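Local coordinates for protein probable endonuclease 4 (Thermotoga maritima, PDB 4HNO) that probably cleaves the phosphodiester backbone of DNA at apurinic or apyrimidinic sites during base excision repair, using a three-metal centre, at residues D126-N137 with I166-V176. Numbering follows the deposited sequence.
Sequences DRIVRGLNEVLN and IRDLVDQRDRV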
ATOM      1  N   ASP A 126       3.253 -19.945   5.620  1.00  8.77           N
ATOM      2  CA  ASP A 126       4.246 -20.207   6.650  1.00  8.94           C
ATOM      3  C   ASP A 126       5.598 -19.595   6.274  1.00  8.66           C
ATOM      4  O   ASP A 126       6.307 -19.089   7.154  1.00  8.89           O
ATOM      5  CB  ASP A 126       4.381 -21.701   6.923  1.00  9.76           C
ATOM      6  CG  ASP A 126       3.256 -22.264   7.777  1.00 12.08           C
ATOM      7  OD1 ASP A 126       3.105 -23.499   7.768  1.00 15.19           O
ATOM      8  OD2 ASP A 126       2.537 -21.492   8.434  1.00 13.19           O
ATOM      9  N   ARG A 127       5.977 -19.623   5.003  1.00  8.26           N
ATOM     10  CA  ARG A 127       7.232 -19.005   4.581  1.00  8.09           C
ATOM     11  C   ARG A 127       7.176 -17.491   4.762  1.00  8.12           C
ATOM     12  O   ARG A 127       8.178 -16.881   5.149  1.00  8.06           O
ATOM     13  CB  ARG A 127       7.589 -19.365   3.134  1.00  8.79           C
ATOM     14  CG  ARG A 127       8.052 -20.809   2.970  1.00  9.75           C
ATOM     15  CD  ARG A 127       8.633 -21.093   1.599  1.00 11.01           C
ATOM     16  NE  ARG A 127       7.669 -20.974   0.527  1.00 11.42           N
ATOM     17  CZ  ARG A 127       6.925 -21.972   0.058  1.00 10.87           C
ATOM     18  NH1 ARG A 127       6.104 -21.737  -0.955  1.00 11.71           N
ATOM     19  NH2 ARG A 127       6.991 -23.201   0.590  1.00 11.93           N
ATOM     20  N   ILE A 128       6.033 -16.885   4.467  1.00  7.73           N
ATOM     21  CA  ILE A 128       5.883 -15.440   4.653  1.00  7.69           C
ATOM     22  C   ILE A 128       6.031 -15.108   6.139  1.00  7.73           C
ATOM     23  O   ILE A 128       6.736 -14.172   6.514  1.00  8.35           O
ATOM     24  CB  ILE A 128       4.552 -14.942   4.119  1.00  7.94           C
ATOM     25  CG1 ILE A 128       4.471 -15.103   2.606  1.00  8.24           C
ATOM     26  CG2 ILE A 128       4.356 -13.468   4.509  1.00  8.52           C
ATOM     27  CD1 ILE A 128       3.054 -14.981   2.080  1.00  9.04           C
ATOM     28  N   VAL A 129       5.355 -15.860   6.998  1.00  7.95           N
ATOM     29  CA  VAL A 129       5.448 -15.652   8.431  1.00  8.31           C
ATOM     30  C   VAL A 129       6.885 -15.784   8.906  1.00  8.15           C
ATOM     31  O   VAL A 129       7.383 -14.953   9.675  1.00  8.59           O
ATOM     32  CB  VAL A 129       4.529 -16.635   9.173  1.00  8.79           C
ATOM     33  CG1 VAL A 129       4.777 -16.616  10.660  1.00 10.08           C
ATOM     34  CG2 VAL A 129       3.055 -16.313   8.860  1.00  9.35           C
ATOM     35  N   ARG A 130       7.568 -16.830   8.452  1.00  8.27           N
ATOM     36  CA  ARG A 130       8.950 -17.041   8.862  1.00  8.56           C
ATOM     37  C   ARG A 130       9.807 -15.840   8.447  1.00  8.75           C
ATOM     38  O   ARG A 130      10.660 -15.382   9.193  1.00  9.00           O
ATOM     39  CB  ARG A 130       9.472 -18.353   8.252  1.00  9.95           C
ATOM     40  CG  ARG A 130      10.837 -18.767   8.727  1.00 13.47           C
ATOM     41  CD  ARG A 130      11.268 -20.094   8.128  1.00 15.29           C
ATOM     42  NE  ARG A 130      12.513 -20.526   8.747  1.00 18.39           N
ATOM     43  CZ  ARG A 130      13.064 -21.722   8.616  1.00 19.29           C
ATOM     44  NH1 ARG A 130      12.490 -22.649   7.865  1.00 19.01           N
ATOM     45  NH2 ARG A 130      14.204 -21.990   9.241  1.00 23.55           N
ATOM     46  N   GLY A 131       9.592 -15.361   7.230  1.00  8.42           N
ATOM     47  CA  GLY A 131      10.339 -14.220   6.734  1.00  8.61           C
ATOM     48  C   GLY A 131      10.041 -12.936   7.491  1.00  8.07           C
ATOM     49  O   GLY A 131      10.968 -12.194   7.852  1.00  8.41           O
ATOM     50  N   LEU A 132       8.761 -12.677   7.733  1.00  7.86           N
ATOM     51  CA  LEU A 132       8.391 -11.516   8.522  1.00  7.98           C
ATOM     52  C   LEU A 132       8.969 -11.587   9.923  1.00  7.96           C
ATOM     53  O   LEU A 132       9.410 -10.576  10.456  1.00  8.40           O
ATOM     54  CB  LEU A 132       6.881 -11.356   8.579  1.00  8.05           C
ATOM     55  CG  LEU A 132       6.218 -10.943   7.273  1.00  8.83           C
ATOM     56  CD1 LEU A 132       4.705 -10.971   7.430  1.00  9.93           C
ATOM     57  CD2 LEU A 132       6.696  -9.574   6.815  1.00 10.84           C
ATOM     58  N   ASN A 133       8.987 -12.770  10.523  1.00  8.01           N
ATOM     59  CA  ASN A 133       9.603 -12.884  11.836  1.00  8.22           C
ATOM     60  C   ASN A 133      11.089 -12.552  11.776  1.00  8.24           C
ATOM     61  O   ASN A 133      11.602 -11.854  12.648  1.00  8.71           O
ATOM     62  CB  ASN A 133       9.392 -14.274  12.420  1.00  8.84           C
ATOM     63  CG  ASN A 133       8.021 -14.493  12.977  1.00  9.07           C
ATOM     64  OD1 ASN A 133       7.341 -13.555  13.393  1.00  9.47           O
ATOM     65  ND2 ASN A 133       7.612 -15.750  13.014  1.00 10.77           N
ATOM     66  N   GLU A 134      11.799 -13.043  10.767  1.00  8.27           N
ATOM     67  CA  GLU A 134      13.216 -12.738  10.680  0.75  8.47           C
ATOM     68  C   GLU A 134      13.437 -11.238  10.520  1.00  8.42           C
ATOM     69  O   GLU A 134      14.368 -10.676  11.100  1.00  9.98           O
ATOM     70  CB  GLU A 134      13.880 -13.486   9.527  0.75  9.24           C
ATOM     71  CG  GLU A 134      13.994 -14.942   9.775  0.75 11.26           C
ATOM     72  CD  GLU A 134      14.665 -15.236  11.105  0.75 19.98           C
ATOM     73  OE1 GLU A 134      15.794 -14.738  11.320  0.75 16.85           O
ATOM     74  OE2 GLU A 134      14.053 -15.923  11.956  0.75 31.80           O
ATOM     75  N   VAL A 135      12.593 -10.573   9.746  1.00  7.78           N
ATOM     76  CA  VAL A 135      12.743  -9.138   9.554  1.00  7.71           C
ATOM     77  C   VAL A 135      12.371  -8.367  10.816  1.00  7.68           C
ATOM     78  O   VAL A 135      13.143  -7.533  11.302  1.00  8.23           O
ATOM     79  CB  VAL A 135      11.923  -8.668   8.354  1.00  8.19           C
ATOM     80  CG1 VAL A 135      11.925  -7.161   8.226  1.00  8.92           C
ATOM     81  CG2 VAL A 135      12.428  -9.334   7.068  1.00  9.40           C
ATOM     82  N   LEU A 136      11.175  -8.622  11.336  1.00  7.53           N
ATOM     83  CA  LEU A 136      10.684  -7.853  12.476  1.00  7.34           C
ATOM     84  C   LEU A 136      11.523  -8.106  13.720  1.00  7.61           C
ATOM     85  O   LEU A 136      11.771  -7.185  14.493  1.00  8.29           O
ATOM     86  CB  LEU A 136       9.214  -8.159  12.717  1.00  8.16           C
ATOM     87  CG  LEU A 136       8.283  -7.654  11.613  1.00  8.73           C
ATOM     88  CD1 LEU A 136       6.889  -8.201  11.855  1.00 10.45           C
ATOM     89  CD2 LEU A 136       8.271  -6.139  11.511  1.00  9.92           C
ATOM     90  N   ASN A 137      11.947  -9.349  13.936  1.00  8.13           N
ATOM     91  CA  ASN A 137      12.681  -9.680  15.138  1.00  8.76           C
ATOM     92  C   ASN A 137      14.124  -9.207  15.106  1.00  9.32           C
ATOM     93  O   ASN A 137      14.836  -9.378  16.094  1.00 11.95           O
ATOM     94  CB  ASN A 137      12.630 -11.188  15.431  1.00  9.43           C
ATOM     95  CG  ASN A 137      11.235 -11.690  15.805  1.00  9.56           C
ATOM     96  OD1 ASN A 137      10.360 -10.941  16.260  1.00 10.54           O
ATOM     97  ND2 ASN A 137      11.037 -12.985  15.661  1.00 10.56           N
ATOM     98  N   ILE A 166      -1.694 -14.772   7.911  1.00  8.76           N
ATOM     99  CA  ILE A 166      -0.303 -14.369   8.064  1.00  8.51           C
ATOM    100  C   ILE A 166      -0.122 -13.574   9.350  1.00  8.69           C
ATOM    101  O   ILE A 166       0.716 -13.905  10.196  1.00  9.28           O
ATOM    102  CB  ILE A 166       0.157 -13.524   6.846  1.00  8.33           C
ATOM    103  CG1 ILE A 166       0.146 -14.340   5.570  1.00  8.95           C
ATOM    104  CG2 ILE A 166       1.548 -12.940   7.111  1.00  9.10           C
ATOM    105  CD1 ILE A 166       0.136 -13.488   4.309  1.00  9.42           C
ATOM    106  N   ARG A 167      -0.886 -12.496   9.484  1.00  8.74           N
ATOM    107  CA  ARG A 167      -0.670 -11.585  10.581  1.00  9.50           C
ATOM    108  C   ARG A 167      -0.789 -12.299  11.921  1.00  9.60           C
ATOM    109  O   ARG A 167       0.001 -12.068  12.845  1.00 10.67           O
ATOM    110  CB  ARG A 167      -1.666 -10.430  10.508  1.00  9.93           C
ATOM    111  CG  ARG A 167      -1.551  -9.507  11.701  1.00 10.14           C
ATOM    112  CD  ARG A 167      -2.339  -8.206  11.536  1.00 11.29           C
ATOM    113  NE  ARG A 167      -2.063  -7.393  12.682  1.00 11.37           N
ATOM    114  CZ  ARG A 167      -2.688  -7.470  13.832  1.00 10.83           C
ATOM    115  NH1 ARG A 167      -3.776  -8.194  13.953  1.00 12.52           N
ATOM    116  NH2 ARG A 167      -2.226  -6.761  14.852  1.00 12.09           N
ATOM    117  N   ASP A 168      -1.785 -13.169  12.048  1.00  9.75           N
ATOM    118  CA  ASP A 168      -2.065 -13.771  13.334  1.00 11.25           C
ATOM    119  C   ASP A 168      -0.965 -14.752  13.774  1.00 12.01           C
ATOM    120  O   ASP A 168      -0.871 -15.072  14.953  1.00 15.20           O
ATOM    121  CB  ASP A 168      -3.438 -14.430  13.325  1.00 12.13           C
ATOM    122  CG  ASP A 168      -4.581 -13.419  13.387  1.00 12.16           C
ATOM    123  OD1 ASP A 168      -4.314 -12.200  13.508  1.00 13.49           O
ATOM    124  OD2 ASP A 168      -5.745 -13.860  13.316  1.00 15.35           O
ATOM    125  N   LEU A 169      -0.112 -15.181  12.851  1.00 10.11           N
ATOM    126  CA  LEU A 169       0.990 -16.074  13.178  1.00 11.08           C
ATOM    127  C   LEU A 169       2.304 -15.352  13.465  1.00 10.48           C
ATOM    128  O   LEU A 169       3.212 -15.977  13.990  1.00 14.02           O
ATOM    129  CB  LEU A 169       1.218 -17.075  12.039  1.00 11.09           C
ATOM    130  CG  LEU A 169       0.162 -18.175  11.921  1.00 13.17           C
ATOM    131  CD1 LEU A 169       0.267 -18.850  10.565  1.00 14.45           C
ATOM    132  CD2 LEU A 169       0.334 -19.196  13.041  1.00 17.15           C
ATOM    133  N   VAL A 170       2.437 -14.084  13.099  0.94  8.92           N
ATOM    134  CA  VAL A 170       3.697 -13.361  13.262  0.94  8.74           C
ATOM    135  C   VAL A 170       3.928 -13.004  14.726  0.94  9.14           C
ATOM    136  O   VAL A 170       2.997 -12.612  15.433  0.94 11.43           O
ATOM    137  CB  VAL A 170       3.670 -12.096  12.371  0.94  9.47           C
ATOM    138  CG1 VAL A 170       4.808 -11.130  12.655  0.94 10.80           C
ATOM    139  CG2 VAL A 170       3.692 -12.497  10.911  0.94 10.15           C
ATOM    140  N   ASP A 171       5.173 -13.099  15.177  1.00  8.82           N
ATOM    141  CA  ASP A 171       5.473 -12.840  16.584  1.00  9.35           C
ATOM    142  C   ASP A 171       5.112 -11.398  16.971  1.00  9.10           C
ATOM    143  O   ASP A 171       4.416 -11.144  17.966  1.00 11.88           O
ATOM    144  CB  ASP A 171       6.959 -13.054  16.878  1.00 10.09           C
ATOM    145  CG  ASP A 171       7.460 -14.455  16.675  1.00 10.78           C
ATOM    146  OD1 ASP A 171       6.679 -15.398  16.785  1.00 12.65           O
ATOM    147  OD2 ASP A 171       8.696 -14.589  16.458  1.00 12.66           O
ATOM    148  N   GLN A 172       5.545 -10.444  16.170  1.00  8.78           N
ATOM    149  CA  GLN A 172       5.334  -9.018  16.448  1.00  8.88           C
ATOM    150  C   GLN A 172       4.153  -8.504  15.644  1.00  8.76           C
ATOM    151  O   GLN A 172       4.274  -7.641  14.779  1.00  8.95           O
ATOM    152  CB  GLN A 172       6.599  -8.208  16.189  1.00  8.78           C
ATOM    153  CG  GLN A 172       7.701  -8.594  17.158  1.00  8.75           C
ATOM    154  CD  GLN A 172       8.868  -7.646  17.154  1.00  8.24           C
ATOM    155  OE1 GLN A 172       8.702  -6.422  17.265  1.00  9.18           O
ATOM    156  NE2 GLN A 172      10.060  -8.174  17.017  1.00  9.36           N
ATOM    157  N   ARG A 173       2.973  -9.023  15.972  1.00 10.28           N
ATOM    158  CA  ARG A 173       1.793  -8.681  15.213  1.00 10.93           C
ATOM    159  C   ARG A 173       1.409  -7.211  15.359  1.00  9.23           C
ATOM    160  O   ARG A 173       0.727  -6.680  14.467  1.00  9.28           O
ATOM    161  CB  ARG A 173       0.650  -9.614  15.510  1.00 15.60           C
ATOM    162  CG  ARG A 173       0.216  -9.619  16.895  1.00 18.36           C
ATOM    163  CD  ARG A 173      -0.858 -10.662  17.109  1.00 18.25           C
ATOM    164  NE  ARG A 173      -1.205 -10.672  18.515  1.00 18.47           N
ATOM    165  CZ  ARG A 173      -0.607 -11.411  19.441  1.00 19.25           C
ATOM    166  NH1 ARG A 173       0.371 -12.247  19.135  1.00 19.78           N
ATOM    167  NH2 ARG A 173      -0.987 -11.304  20.698  1.00 20.60           N
ATOM    168  N   ASP A 174       1.846  -6.517  16.402  1.00  9.53           N
ATOM    169  CA  ASP A 174       1.580  -5.090  16.476  1.00 10.15           C
ATOM    170  C   ASP A 174       2.359  -4.302  15.412  1.00  9.50           C
ATOM    171  O   ASP A 174       2.041  -3.144  15.128  1.00 11.30           O
ATOM    172  CB  ASP A 174       1.920  -4.511  17.863  1.00 12.54           C
ATOM    173  CG  ASP A 174       1.014  -4.998  18.969  1.00 15.88           C
ATOM    174  OD1 ASP A 174      -0.014  -5.618  18.673  1.00 19.46           O
ATOM    175  OD2 ASP A 174       1.318  -4.737  20.149  1.00 16.92           O
ATOM    176  N   ARG A 175       3.374  -4.931  14.818  1.00  8.36           N
ATOM    177  CA  ARG A 175       4.123  -4.329  13.724  1.00  8.28           C
ATOM    178  C   ARG A 175       3.720  -4.895  12.369  1.00  8.14           C
ATOM    179  O   ARG A 175       4.455  -4.745  11.400  1.00  9.13           O
ATOM    180  CB  ARG A 175       5.615  -4.433  13.976  1.00  8.54           C
ATOM    181  CG  ARG A 175       6.070  -3.535  15.115  1.00  9.07           C
ATOM    182  CD  ARG A 175       7.518  -3.757  15.471  1.00  9.16           C
ATOM    183  NE  ARG A 175       8.376  -3.427  14.345  1.00  8.25           N
ATOM    184  CZ  ARG A 175       9.571  -3.959  14.121  1.00  8.24           C
ATOM    185  NH1 ARG A 175      10.264  -3.548  13.073  1.00  8.60           N
ATOM    186  NH2 ARG A 175      10.068  -4.875  14.939  1.00  8.87           N
ATOM    187  N   VAL A 176       2.502  -5.437  12.293  1.00  7.99           N
ATOM    188  CA  VAL A 176       1.908  -5.824  11.016  1.00  8.05           C
ATOM    189  C   VAL A 176       0.533  -5.168  10.955  1.00  8.03           C
ATOM    190  O   VAL A 176      -0.302  -5.347  11.856  1.00  8.61           O
ATOM    191  CB  VAL A 176       1.779  -7.338  10.885  1.00  8.56           C
ATOM    192  CG1 VAL A 176       1.148  -7.712   9.545  1.00  9.55           C
ATOM    193  CG2 VAL A 176       3.133  -8.005  11.026  1.00 10.07           C
TER
HETATM  194  O   HOH W   1       7.879 -10.962  14.439  0.78  8.82           O
HETATM  195  O   HOH W   2       5.601 -16.710  14.764  0.64 10.75           O
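Ile-128 meets Ile-166 methyl to methyl, CG2 to CG2 at 3.9 Å, and both also touch Pro-113 of strand 108-115. Next along the helix, Val-129 pairs with Val-170 as the closest CA atoms; its compact fork suits the spot, CG2 lying 3.7 Å from Leu-169 CB while CG1 rests beside the carbonyl of Leu-169. Leu-132 is longer and reaches deeper: its CD1 touches CG2 of both Ile-166 and Val-170.

Asn-133 turns the contact polar, its amide offering both acceptor and donor. OD1 accepts the backbone N-H of Asp-171 on an in-plane lone pair, 2.8 Å away and nearly straight (172°), and a water gives OD1 a second bond. The amide also stacks on the Asp-171 carboxylate, their planes 13° apart, and a second water links ND2 to Asp-171 OD1 and Leu-169 O. Leu-136 splits its methyls: CD1 packs on Val-170 and Val-176, while CD2 lies over the centre of the Arg-175 guanidinium, 3.6 Å above it. The bend of Arg-175 at chi3 (62°) brings the group there. Flat and rich in donors, it takes a methyl on its face yet bonds at its rim: NH2 gives to Gln-172 OE1 and, at 2.9 Å, to Leu-136 O, a bent bond tilted from the guanidinium plane. At the helix end Asn-137 uses both amide halves: ND2 gives to the anti lone pair of Asp-171 OD2, and OD1 accepts from Gln-172 NE2 at 2.9 Å.

In this TIM barrel the contact joins helix 121-136 to the end of helix 160-169 and the loop entering strand 176-181. Strand 143-147 lies beneath, Ile-144 touching Leu-132 and Leu-136, and helix 84-104 packs against Val-135.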